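Local coordinates for putative uncharacterized protein PH0300 (Pyrococcus horikoshii, PDB 3VRH) that catalyses the ATP-dependent 2-thiolation of 5-methyluridine at position 54 in the T loop of tRNAs, a modification that stabilises tRNA in heat-loving microorganisms, at residues K135-I138 with M139-A143; K42-T45 with K46-I50. One frame throughout, in Å; residues are numbered along the deposited sequence.

Contact 1. Residues K135-I138 with M139-A143; sequences KRYI and MNKFA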
# COMPACT_ATOMS: atom_id res chain seq x y z
N LYS A 135 -7.27 -24.59 -9.54
CA LYS A 135 -8.46 -24.58 -8.70
C LYS A 135 -9.53 -23.62 -9.25
O LYS A 135 -10.72 -23.95 -9.27
CB LYS A 135 -8.10 -24.24 -7.25
CG LYS A 135 -9.31 -24.29 -6.31
CD LYS A 135 -8.98 -23.79 -4.88
CE LYS A 135 -10.21 -23.87 -3.97
NZ LYS A 135 -9.98 -23.39 -2.57
N ARG A 136 -9.11 -22.44 -9.69
CA ARG A 136 -10.04 -21.42 -10.19
C ARG A 136 -10.72 -21.94 -11.45
O ARG A 136 -11.90 -21.71 -11.66
CB ARG A 136 -9.33 -20.08 -10.47
CG ARG A 136 -9.32 -19.10 -9.26
CD ARG A 136 -8.67 -17.73 -9.55
NE ARG A 136 -7.27 -17.85 -9.98
CZ ARG A 136 -6.24 -17.99 -9.15
NH1 ARG A 136 -6.43 -18.04 -7.84
NH2 ARG A 136 -5.01 -18.10 -9.63
N TYR A 137 -9.96 -22.65 -12.27
CA TYR A 137 -10.49 -23.16 -13.52
C TYR A 137 -11.55 -24.21 -13.24
O TYR A 137 -12.64 -24.19 -13.84
CB TYR A 137 -9.38 -23.78 -14.37
CG TYR A 137 -9.91 -24.44 -15.64
CD1 TYR A 137 -10.24 -25.79 -15.66
CD2 TYR A 137 -10.07 -23.72 -16.82
CE1 TYR A 137 -10.72 -26.40 -16.81
CE2 TYR A 137 -10.54 -24.31 -17.97
CZ TYR A 137 -10.88 -25.66 -17.96
OH TYR A 137 -11.35 -26.28 -19.09
N ILE A 138 -11.22 -25.14 -12.35
CA ILE A 138 -12.13 -26.24 -12.03
C ILE A 138 -13.41 -25.73 -11.39
O ILE A 138 -14.50 -26.21 -11.70
CB ILE A 138 -11.47 -27.29 -11.13
CG1 ILE A 138 -10.34 -28.00 -11.88
CG2 ILE A 138 -12.50 -28.31 -10.64
CD1 ILE A 138 -9.59 -29.05 -11.05
N MET A 139 -13.28 -24.74 -10.49
CA MET A 139 -14.44 -24.16 -9.83
C MET A 139 -15.38 -23.60 -10.88
O MET A 139 -16.59 -23.83 -10.83
CB MET A 139 -14.06 -23.01 -8.88
CG MET A 139 -13.42 -23.42 -7.57
SD MET A 139 -12.67 -21.94 -6.84
CE MET A 139 -14.09 -20.88 -6.76
N ASN A 140 -14.81 -22.86 -11.82
CA ASN A 140 -15.63 -22.22 -12.83
C ASN A 140 -16.23 -23.21 -13.82
O ASN A 140 -17.40 -23.12 -14.12
CB ASN A 140 -14.86 -21.12 -13.55
CG ASN A 140 -15.72 -20.42 -14.59
OD1 ASN A 140 -16.63 -19.65 -14.27
ND2 ASN A 140 -15.45 -20.69 -15.85
N LYS A 141 -15.43 -24.14 -14.34
CA LYS A 141 -15.97 -25.10 -15.30
C LYS A 141 -16.99 -26.05 -14.67
O LYS A 141 -17.92 -26.49 -15.35
CB LYS A 141 -14.87 -25.89 -16.02
CG LYS A 141 -15.41 -26.69 -17.21
CD LYS A 141 -14.33 -27.16 -18.16
CE LYS A 141 -14.94 -27.52 -19.51
NZ LYS A 141 -16.20 -28.33 -19.34
N PHE A 142 -16.84 -26.35 -13.38
CA PHE A 142 -17.79 -27.19 -12.66
C PHE A 142 -19.09 -26.44 -12.48
O PHE A 142 -20.17 -27.01 -12.62
CB PHE A 142 -17.25 -27.62 -11.29
CG PHE A 142 -18.14 -28.59 -10.58
CD1 PHE A 142 -19.22 -28.15 -9.83
CD2 PHE A 142 -17.93 -29.96 -10.69
CE1 PHE A 142 -20.05 -29.04 -9.19
CE2 PHE A 142 -18.75 -30.85 -10.05
CZ PHE A 142 -19.81 -30.39 -9.30
N ALA A 143 -18.99 -25.17 -12.12
CA ALA A 143 -20.18 -24.34 -11.96
C ALA A 143 -20.90 -24.23 -13.29
O ALA A 143 -22.12 -24.27 -13.36
CB ALA A 143 -19.79 -22.95 -11.47
O HOH W 1 -13.22 -22.57 -16.46
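Met139 packs its side chain against the carbonyl oxygen of Lys135, one helical turn earlier, and marks the tightly packed side of this stretch of helix 127-145. Its amide donates to Lys135 O at 2.9 Å, and its CG presses against the same oxygen at 3.2 Å. CG anti to the carbonyl carbon, beside the backbone N (chi1 -75°), brings SD to 4.1 Å from Lys135 CG, the two side chains crossing at a slant. Methionine suits this place, since its unbranched, flexible chain can bend at chi3 to lie against Ile79, Ala53 and Ile151. Lys135, which binds ATP, runs fully extended past the sulfur; NZ forms a salt bridge with Glu219, and the lysine side chain comes within about 4 Å of the bound bicine. The i to i+4 ladder continues through Arg136 and Asn140 to the straightest bond of the four, Lys141 N to Tyr137 O, with an angle of 171° at the hydrogen.

The solvent side is at Arg136, which is exposed, its CB directed away from residues 139-143. Beside largely buried side chains, a water donates to Tyr137 O at 3.1 Å and accepts from Asn140 ND2, whose amide group also reaches the backbone of Lys188 and Ile190. The Lys141 chain runs alongside the Tyr137 ring in the same direction, and its methylene CD comes to 3.2 Å from Tyr137 OH. The lysine's aliphatic part thus flanks the phenol, while its NZ continues to Asp145, Glu295 and Ile296 O.

The helix lies against the mixed sheet through Ile138, Met139, Phe142 and Ala143, which touch strands 73-80, 49-53 and 150-152 between them, whereas Tyr137 turns to the zinc-binding loop, touching Cys275 and stacking on Phe286.

Contact 2. Residues K42-T45 with K46-I50; sequences KLLT and KDERI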
# COMPACT_ATOMS: atom_id res chain seq x y z
N LYS A 42 -25.91 -6.50 -4.20
CA LYS A 42 -26.78 -7.32 -5.06
C LYS A 42 -26.05 -8.60 -5.52
O LYS A 42 -26.06 -8.94 -6.72
CB LYS A 42 -27.24 -6.52 -6.29
CG LYS A 42 -27.61 -5.07 -5.99
CD LYS A 42 -29.04 -4.96 -5.54
CE LYS A 42 -29.89 -4.27 -6.61
NZ LYS A 42 -31.37 -4.45 -6.40
N LEU A 43 -25.43 -9.29 -4.57
CA LEU A 43 -24.56 -10.42 -4.88
C LEU A 43 -25.37 -11.62 -5.31
O LEU A 43 -24.99 -12.30 -6.26
CB LEU A 43 -23.74 -10.81 -3.65
CG LEU A 43 -22.81 -9.71 -3.15
CD1 LEU A 43 -22.05 -10.19 -1.91
CD2 LEU A 43 -21.86 -9.31 -4.27
N LEU A 44 -26.47 -11.85 -4.61
CA LEU A 44 -27.24 -13.08 -4.73
C LEU A 44 -28.74 -12.82 -4.59
O LEU A 44 -29.15 -11.85 -3.94
CB LEU A 44 -26.82 -14.07 -3.62
CG LEU A 44 -25.37 -14.57 -3.64
CD1 LEU A 44 -25.05 -15.37 -2.39
CD2 LEU A 44 -25.12 -15.39 -4.92
N THR A 45 -29.54 -13.68 -5.20
CA THR A 45 -30.97 -13.71 -4.92
C THR A 45 -31.37 -15.12 -4.51
O THR A 45 -30.70 -16.10 -4.88
CB THR A 45 -31.82 -13.27 -6.14
OG1 THR A 45 -31.61 -14.16 -7.23
CG2 THR A 45 -31.47 -11.86 -6.57
N LYS A 46 -32.46 -15.23 -3.77
CA LYS A 46 -32.84 -16.51 -3.17
C LYS A 46 -33.23 -17.59 -4.19
O LYS A 46 -33.38 -18.76 -3.84
CB LYS A 46 -33.95 -16.29 -2.16
CG LYS A 46 -33.78 -17.11 -0.90
CD LYS A 46 -32.88 -16.40 0.08
CE LYS A 46 -33.68 -15.98 1.30
NZ LYS A 46 -32.91 -15.04 2.13
N ASP A 47 -33.40 -17.20 -5.45
CA ASP A 47 -33.79 -18.15 -6.48
C ASP A 47 -32.56 -18.81 -7.13
O ASP A 47 -32.69 -19.83 -7.81
CB ASP A 47 -34.61 -17.44 -7.56
CG ASP A 47 -33.83 -16.30 -8.21
OD1 ASP A 47 -33.66 -15.25 -7.55
OD2 ASP A 47 -33.38 -16.46 -9.38
N GLU A 48 -31.39 -18.22 -6.91
CA GLU A 48 -30.16 -18.68 -7.57
C GLU A 48 -29.64 -20.02 -7.03
O GLU A 48 -29.78 -20.33 -5.84
CB GLU A 48 -29.07 -17.62 -7.46
CG GLU A 48 -29.09 -16.59 -8.56
CD GLU A 48 -28.11 -15.45 -8.32
OE1 GLU A 48 -28.10 -14.88 -7.21
OE2 GLU A 48 -27.35 -15.12 -9.25
N ARG A 49 -29.05 -20.81 -7.91
CA ARG A 49 -28.37 -22.03 -7.50
C ARG A 49 -26.90 -21.68 -7.28
O ARG A 49 -26.18 -21.33 -8.20
CB ARG A 49 -28.53 -23.14 -8.54
CG ARG A 49 -28.01 -24.49 -8.05
CD ARG A 49 -28.87 -25.65 -8.56
NE ARG A 49 -28.09 -26.88 -8.67
CZ ARG A 49 -27.46 -27.25 -9.78
NH1 ARG A 49 -27.52 -26.49 -10.86
NH2 ARG A 49 -26.76 -28.39 -9.80
N ILE A 50 -26.46 -21.77 -6.03
CA ILE A 50 -25.15 -21.25 -5.68
C ILE A 50 -24.17 -22.36 -5.34
O ILE A 50 -24.50 -23.31 -4.62
CB ILE A 50 -25.26 -20.29 -4.50
CG1 ILE A 50 -26.34 -19.25 -4.81
CG2 ILE A 50 -23.91 -19.66 -4.21
CD1 ILE A 50 -27.05 -18.67 -3.59
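A type I beta turn, Thr45 to Glu48, makes this local contact in the link between helix 23-40 and strand 49-53. The helix ends in a Schellman motif with Lys42, at positive phi, as its C-prime residue, and the chain then doubles back into the sheet. Glu48 N closes the turn on Thr45 O at 3.0 Å, arriving from above the carbonyl plane. The Glu48 side chain adds a second tie: extended at chi2 (172°), it carries OE1 back to the Thr45 amide, which meets it at 2.7 Å on the anti side, 24° out of the carboxylate plane. Glutamate is long enough to reach the amide, and its second oxygen, OE2, forms a salt bridge with Lys191. An alanine here would probably leave the Thr45 amide without its acceptor and Lys191 without this carboxylate partner, freeing the approach to the turn to shift.

Beside the polar ties, Leu44 and Ile50 meet as branched apolar chains, CD2 of Leu44 lying 4.0 Å from CD1 of Ile50, and both touch Tyr72. On the exposed rim, Thr45 OG1, placed between the backbone N and carbonyl carbon (chi1 62°), is modelled as donating to Asp47 OD1, although their separation of 2.3 Å is doubtfully short.

In the fold
Contact 2 comes first along the chain, delivering it from helix 23-40 into strand 49-53; contact 1 follows within helix 127-145. Their centres are 18 Å apart and their nearest atoms about 6 Å, so they do not touch. The sheet joins them: strand 49-53, which contact 2 enters, is packed by contact 1 through Leu51 and Ala53, and lies between its parallel neighbours 73-80 and 150-152. Contact 1 lies within the PP-loop family region, and contact 2 runs into strand 49-53 at its start, the Ile50 side chain about 10 Å from that of Ala53. Ala53 on that strand and Lys135 on the helix both bind ATP.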